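Local coordinates for Thiol:disulfide interchange protein, thioredoxin family protein (Chlorobaculum tepidum, PDB 3OR5) that probably acts as a thioredoxin-like thiol:disulfide oxidoreductase, of the kind linked to cytochrome c-type biogenesis, at residues A36-F41 / F68-I73; F42-P47 / P80-Y85. One frame throughout, in Å; residues are numbered along the deposited sequence.

Interaction 1 pairs two parallel strands near the centre of the chain. Interaction 2 lies farther along, where the loop after the first of these strands meets helix 79-89. Their centres are about 16 Å apart. Residues 36-41 run directly into 42-47, and strand 68-74 is followed in the chain by helix 79-89. The two contacts also touch. Phe-42 N lies 3.0 Å from Ile-73 O, a probable hydrogen bond that prolongs the strand pairing, and Phe-42 CE2 packs 3.8 Å from Gly-72 C. The loop carries Cys-46, which with Cys-49 forms a CxxC sequence at a helix start, probably the redox site as in thioredoxin.

Interaction 1 of 2, residues A36-F41 / F68-I73; sequences AYIVNF and FTFVGI
Strands 36-41 and 68-73 run parallel, 4.6 Å apart at closest axis approach and with 20° between their directions, in one-to-one register from Ala-36 beside Phe-68 to Phe-41 beside Ile-73. Five backbone hydrogen bonds join them. The bonds become shorter and straighter along the strands, from Thr-69 N to Ala-36 O at 3.2 Å to Ile-73 N to Asn-40 O at 2.8 Å.

On the face of the sheet that carries Ile-38, two phenylalanines pack together. Phe-68 CZ stands over the centre of the Phe-70 ring, 3.6 Å above its plane. Ile-38 lies alongside Phe-70, with its CB 3.7 Å from Phe-70 CD1. Its CG1 meets the edge of the Phe-68 ring in plane, 3.9 Å from CE1. Helix 139-150 also packs on Ile-38 and Phe-68, while Met-56 of helix 47-63 touches Phe-70.

On the other face, Phe-41 and Ile-73 point the same way. Phe-41 CG is anti to the carbonyl carbon, beside the backbone N (chi1 -77°), which brings the ring alongside Ile-73; chi2 turns one face to it. Ile-73 CB makes a CH-pi contact with that face, and its CG2 comes to 3.6 Å from Phe-41 CE1. The other branch of Ile-73 ends in CD1, which touches both Phe-41 CZ and Val-39 CG1. An alanine in place of Phe-41 would take away this ring and is likely to leave Ile-73 CB and CG2 without their aromatic cover. Thr-69 OG1 donates to Phe-70 O and is also bonded to Gln-60 of helix 47-63.

The strands belong to the beta-alpha-beta unit 36-42, 47-63, 68-74; strand 36-42 is the central strand of the thioredoxin-fold sheet, and 68-74 is its parallel neighbour.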
loop_
_atom_site.group_PDB
_atom_site.type_symbol
_atom_site.label_atom_id
_atom_site.label_comp_id
_atom_site.label_asym_id
_atom_site.label_seq_id
_atom_site.Cartn_x
_atom_site.Cartn_y
_atom_site.Cartn_z
ATOM N N ALA A 36 -8.978 5.192 -5.156
ATOM C CA ALA A 36 -8.695 3.781 -4.779
ATOM C C ALA A 36 -7.218 3.804 -4.381
ATOM O O ALA A 36 -6.433 4.614 -4.856
ATOM C CB ALA A 36 -8.919 2.862 -5.893
ATOM N N TYR A 37 -6.831 2.903 -3.447
ATOM C CA TYR A 37 -5.401 2.868 -3.131
ATOM C C TYR A 37 -5.112 1.466 -2.569
ATOM O O TYR A 37 -6.031 0.769 -2.086
ATOM C CB TYR A 37 -4.960 3.939 -2.162
ATOM C CG TYR A 37 -5.743 4.050 -0.838
ATOM C CD1 TYR A 37 -5.217 3.482 0.299
ATOM C CD2 TYR A 37 -6.904 4.822 -0.743
ATOM C CE1 TYR A 37 -5.850 3.639 1.544
ATOM C CE2 TYR A 37 -7.527 4.985 0.445
ATOM C CZ TYR A 37 -7.059 4.347 1.556
ATOM O OH TYR A 37 -7.652 4.540 2.791
ATOM N N ILE A 38 -3.837 1.117 -2.612
ATOM C CA ILE A 38 -3.405 -0.205 -2.039
ATOM C C ILE A 38 -2.313 0.129 -1.070
ATOM O O ILE A 38 -1.309 0.777 -1.457
ATOM C CB ILE A 38 -2.933 -1.167 -3.157
ATOM C CG1 ILE A 38 -4.130 -1.666 -3.986
ATOM C CG2 ILE A 38 -2.220 -2.363 -2.537
ATOM C CD1 ILE A 38 -3.676 -2.408 -5.296
ATOM N N VAL A 39 -2.483 -0.335 0.193
ATOM C CA VAL A 39 -1.464 -0.073 1.244
ATOM C C VAL A 39 -0.660 -1.366 1.336
ATOM O O VAL A 39 -1.214 -2.436 1.580
ATOM C CB VAL A 39 -2.137 0.237 2.553
ATOM C CG1 VAL A 39 -1.072 0.423 3.682
ATOM C CG2 VAL A 39 -3.038 1.499 2.399
ATOM N N ASN A 40 0.644 -1.250 1.111
ATOM C CA ASN A 40 1.580 -2.411 0.946
ATOM C C ASN A 40 2.505 -2.369 2.130
ATOM O O ASN A 40 3.353 -1.481 2.268
ATOM C CB ASN A 40 2.370 -2.298 -0.358
ATOM C CG ASN A 40 3.420 -3.366 -0.472
ATOM O OD1 ASN A 40 3.094 -4.573 -0.287
ATOM N ND2 ASN A 40 4.538 -3.017 -0.863
ATOM N N PHE A 41 2.382 -3.392 3.002
ATOM C CA PHE A 41 3.352 -3.572 4.126
ATOM C C PHE A 41 4.427 -4.427 3.561
ATOM O O PHE A 41 4.171 -5.546 3.044
ATOM C CB PHE A 41 2.678 -4.294 5.322
ATOM C CG PHE A 41 1.793 -3.343 6.112
ATOM C CD1 PHE A 41 2.208 -2.707 7.310
ATOM C CD2 PHE A 41 0.503 -3.080 5.613
ATOM C CE1 PHE A 41 1.375 -1.795 7.974
ATOM C CE2 PHE A 41 -0.353 -2.154 6.278
ATOM C CZ PHE A 41 0.047 -1.564 7.516
ATOM N N PHE A 68 -5.829 6.797 -8.443
ATOM C CA PHE A 68 -5.290 5.618 -7.661
ATOM C C PHE A 68 -3.888 5.902 -7.175
ATOM O O PHE A 68 -3.134 6.642 -7.854
ATOM C CB PHE A 68 -5.216 4.361 -8.580
ATOM C CG PHE A 68 -4.390 3.242 -7.992
ATOM C CD1 PHE A 68 -4.941 2.379 -7.023
ATOM C CD2 PHE A 68 -3.048 3.154 -8.311
ATOM C CE1 PHE A 68 -4.090 1.456 -6.364
ATOM C CE2 PHE A 68 -2.200 2.239 -7.733
ATOM C CZ PHE A 68 -2.749 1.343 -6.768
ATOM N N THR A 69 -3.534 5.353 -5.999
ATOM C CA THR A 69 -2.079 5.360 -5.614
ATOM C C THR A 69 -1.767 4.137 -4.754
ATOM O O THR A 69 -2.631 3.628 -4.031
ATOM C CB THR A 69 -1.703 6.590 -4.815
ATOM O OG1 THR A 69 -0.265 6.672 -4.656
ATOM C CG2 THR A 69 -2.394 6.709 -3.374
ATOM N N PHE A 70 -0.529 3.658 -4.875
ATOM C CA PHE A 70 -0.006 2.772 -3.792
ATOM C C PHE A 70 0.452 3.638 -2.598
ATOM O O PHE A 70 0.772 4.866 -2.717
ATOM C CB PHE A 70 1.192 1.985 -4.309
ATOM C CG PHE A 70 0.809 0.873 -5.235
ATOM C CD1 PHE A 70 0.356 -0.319 -4.711
ATOM C CD2 PHE A 70 0.944 1.000 -6.618
ATOM C CE1 PHE A 70 -0.024 -1.339 -5.601
ATOM C CE2 PHE A 70 0.631 -0.030 -7.500
ATOM C CZ PHE A 70 0.126 -1.212 -6.988
ATOM N N VAL A 71 0.481 3.014 -1.412
ATOM C CA VAL A 71 1.149 3.638 -0.298
ATOM C C VAL A 71 1.969 2.508 0.334
ATOM O O VAL A 71 1.416 1.388 0.585
ATOM C CB VAL A 71 0.120 4.074 0.730
ATOM C CG1 VAL A 71 0.815 4.642 1.963
ATOM C CG2 VAL A 71 -0.837 5.118 0.152
ATOM N N GLY A 72 3.252 2.741 0.555
ATOM C CA GLY A 72 4.092 1.640 1.144
ATOM C C GLY A 72 4.336 1.923 2.626
ATOM O O GLY A 72 4.565 3.062 3.032
ATOM N N ILE A 73 4.310 0.885 3.463
ATOM C CA ILE A 73 4.651 1.025 4.897
ATOM C C ILE A 73 5.734 -0.020 5.132
ATOM O O ILE A 73 5.499 -1.219 4.976
ATOM C CB ILE A 73 3.410 0.782 5.774
ATOM C CG1 ILE A 73 2.386 1.955 5.536
ATOM C CG2 ILE A 73 3.874 0.757 7.298
ATOM C CD1 ILE A 73 1.036 1.759 6.278
#

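Interaction 2 of 2, residues F42-P47 / P80-Y85; sequences FATWCP and PNVKNY
Residues 42-47 leave the strand, pass through a type I turn from Ala-43 to Cys-46 and approach one side of helix 80-85. The nearest CA pair is Thr-44 and Val-82, 6.5 Å apart.

Thr-44 carries most of the contact. Its CB sits over one face of the Tyr-85 ring, 4.0 Å from the centroid, in a CH-pi contact offset toward the rim. The methyl CG2 presses on the same ring, only 3.3 Å from Tyr-85 CD2. With chi1 74°, OG1 lies between the backbone N and the carbonyl carbon, while the methyl is turned to the helix. OG1 comes near Asn-81 ND2, but the angle is poor for a hydrogen bond. Both groups instead bond to the carboxylate of Glu-77, which ties loop and helix together. Deeper in, Phe-42 CZ approaches Val-82 CG1 at 4.4 Å, and both side chains also touch Val-95 of strand 95-97.

Cys-46 is the N-cap residue of helix 47-63. The contact joins helix 79-89 to the loop that leads into a CxxC sequence of thioredoxin type, probably the redox-active site of this fold.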
loop_
_atom_site.group_PDB
_atom_site.type_symbol
_atom_site.label_atom_id
_atom_site.label_comp_id
_atom_site.label_asym_id
_atom_site.label_seq_id
_atom_site.Cartn_x
_atom_site.Cartn_y
_atom_site.Cartn_z
ATOM N N PHE A 42 5.643 -3.922 3.609
ATOM C CA PHE A 42 6.764 -4.585 2.889
ATOM C C PHE A 42 8.097 -4.399 3.602
ATOM O O PHE A 42 8.198 -3.514 4.468
ATOM C CB PHE A 42 6.955 -4.005 1.436
ATOM C CG PHE A 42 7.531 -2.617 1.428
ATOM C CD1 PHE A 42 8.858 -2.412 1.053
ATOM C CD2 PHE A 42 6.752 -1.500 1.791
ATOM C CE1 PHE A 42 9.430 -1.146 1.087
ATOM C CE2 PHE A 42 7.322 -0.194 1.782
ATOM C CZ PHE A 42 8.665 -0.025 1.446
ATOM N N ALA A 43 9.148 -5.185 3.178
ATOM C CA ALA A 43 10.474 -4.871 3.556
ATOM C C ALA A 43 11.352 -4.977 2.314
ATOM O O ALA A 43 11.075 -5.799 1.435
ATOM C CB ALA A 43 10.993 -5.861 4.665
ATOM N N THR A 44 12.359 -4.113 2.240
ATOM C CA THR A 44 13.174 -4.124 0.989
ATOM C C THR A 44 14.117 -5.338 0.996
ATOM O O THR A 44 14.631 -5.660 -0.063
ATOM C CB THR A 44 14.016 -2.879 0.787
ATOM O OG1 THR A 44 15.154 -2.859 1.677
ATOM C CG2 THR A 44 13.149 -1.609 1.026
ATOM N N TRP A 45 14.334 -5.957 2.163
ATOM C CA TRP A 45 15.185 -7.155 2.175
ATOM C C TRP A 45 14.453 -8.422 1.787
ATOM O O TRP A 45 15.063 -9.509 1.626
ATOM C CB TRP A 45 15.847 -7.301 3.552
ATOM C CG TRP A 45 14.892 -7.272 4.744
ATOM C CD1 TRP A 45 14.771 -6.225 5.622
ATOM C CD2 TRP A 45 13.984 -8.276 5.189
ATOM N NE1 TRP A 45 13.878 -6.542 6.575
ATOM C CE2 TRP A 45 13.363 -7.774 6.354
ATOM C CE3 TRP A 45 13.644 -9.559 4.751
ATOM C CZ2 TRP A 45 12.444 -8.512 7.092
ATOM C CZ3 TRP A 45 12.715 -10.312 5.482
ATOM C CH2 TRP A 45 12.096 -9.758 6.611
ATOM N N CYS A 46 13.115 -8.353 1.679
ATOM C CA CYS A 46 12.264 -9.546 1.515
ATOM C C CYS A 46 12.116 -9.888 0.035
ATOM O O CYS A 46 11.698 -9.076 -0.792
ATOM C CB CYS A 46 10.938 -9.210 2.238
ATOM S SG CYS A 46 9.724 -10.573 1.891
ATOM N N PRO A 47 12.616 -11.059 -0.424
ATOM C CA PRO A 47 12.650 -11.242 -1.893
ATOM C C PRO A 47 11.320 -11.110 -2.662
ATOM O O PRO A 47 11.363 -10.515 -3.749
ATOM C CB PRO A 47 13.228 -12.687 -2.046
ATOM C CG PRO A 47 14.174 -12.719 -0.885
ATOM C CD PRO A 47 13.516 -12.015 0.295
ATOM N N PRO A 80 18.021 4.241 6.338
ATOM C CA PRO A 80 18.873 4.381 5.178
ATOM C C PRO A 80 18.685 3.297 4.085
ATOM O O PRO A 80 18.848 3.578 2.900
ATOM C CB PRO A 80 20.312 4.235 5.785
ATOM C CG PRO A 80 20.153 3.616 7.149
ATOM C CD PRO A 80 18.774 4.118 7.601
ATOM N N ASN A 81 18.294 2.102 4.552
ATOM C CA ASN A 81 18.056 1.016 3.596
ATOM C C ASN A 81 16.813 1.294 2.777
ATOM O O ASN A 81 16.879 1.202 1.543
ATOM C CB ASN A 81 17.941 -0.309 4.424
ATOM C CG ASN A 81 18.141 -1.576 3.580
ATOM O OD1 ASN A 81 19.003 -1.673 2.722
ATOM N ND2 ASN A 81 17.290 -2.558 3.843
ATOM N N VAL A 82 15.713 1.730 3.403
ATOM C CA VAL A 82 14.465 1.995 2.651
ATOM C C VAL A 82 14.658 3.235 1.734
ATOM O O VAL A 82 14.255 3.198 0.565
ATOM C CB VAL A 82 13.316 2.232 3.616
ATOM C CG1 VAL A 82 11.996 2.488 2.788
ATOM C CG2 VAL A 82 13.087 0.951 4.356
ATOM N N LYS A 83 15.310 4.297 2.250
ATOM C CA LYS A 83 15.539 5.489 1.405
ATOM C C LYS A 83 16.397 5.132 0.172
ATOM O O LYS A 83 16.111 5.534 -0.973
ATOM C CB LYS A 83 16.294 6.560 2.224
ATOM C CG LYS A 83 16.649 7.865 1.466
ATOM C CD LYS A 83 15.577 8.901 1.724
ATOM C CE LYS A 83 15.955 10.317 1.097
ATOM N NZ LYS A 83 16.132 10.108 -0.388
ATOM N N ASN A 84 17.434 4.308 0.344
ATOM C CA ASN A 84 18.212 3.896 -0.832
ATOM C C ASN A 84 17.473 2.999 -1.811
ATOM O O ASN A 84 17.629 3.136 -2.974
ATOM C CB ASN A 84 19.525 3.226 -0.412
ATOM C CG ASN A 84 20.578 3.429 -1.458
ATOM O OD1 ASN A 84 20.823 4.591 -1.886
ATOM N ND2 ASN A 84 21.141 2.359 -1.951
ATOM N N TYR A 85 16.608 2.096 -1.335
ATOM C CA TYR A 85 15.811 1.287 -2.210
ATOM C C TYR A 85 14.842 2.170 -3.059
ATOM O O TYR A 85 14.660 1.949 -4.245
ATOM C CB TYR A 85 15.034 0.271 -1.354
ATOM C CG TYR A 85 14.354 -0.756 -2.211
ATOM C CD1 TYR A 85 15.066 -1.651 -2.967
ATOM C CD2 TYR A 85 12.936 -0.819 -2.211
ATOM C CE1 TYR A 85 14.408 -2.593 -3.763
ATOM C CE2 TYR A 85 12.289 -1.779 -2.997
ATOM C CZ TYR A 85 13.016 -2.639 -3.741
ATOM O OH TYR A 85 12.328 -3.560 -4.506
#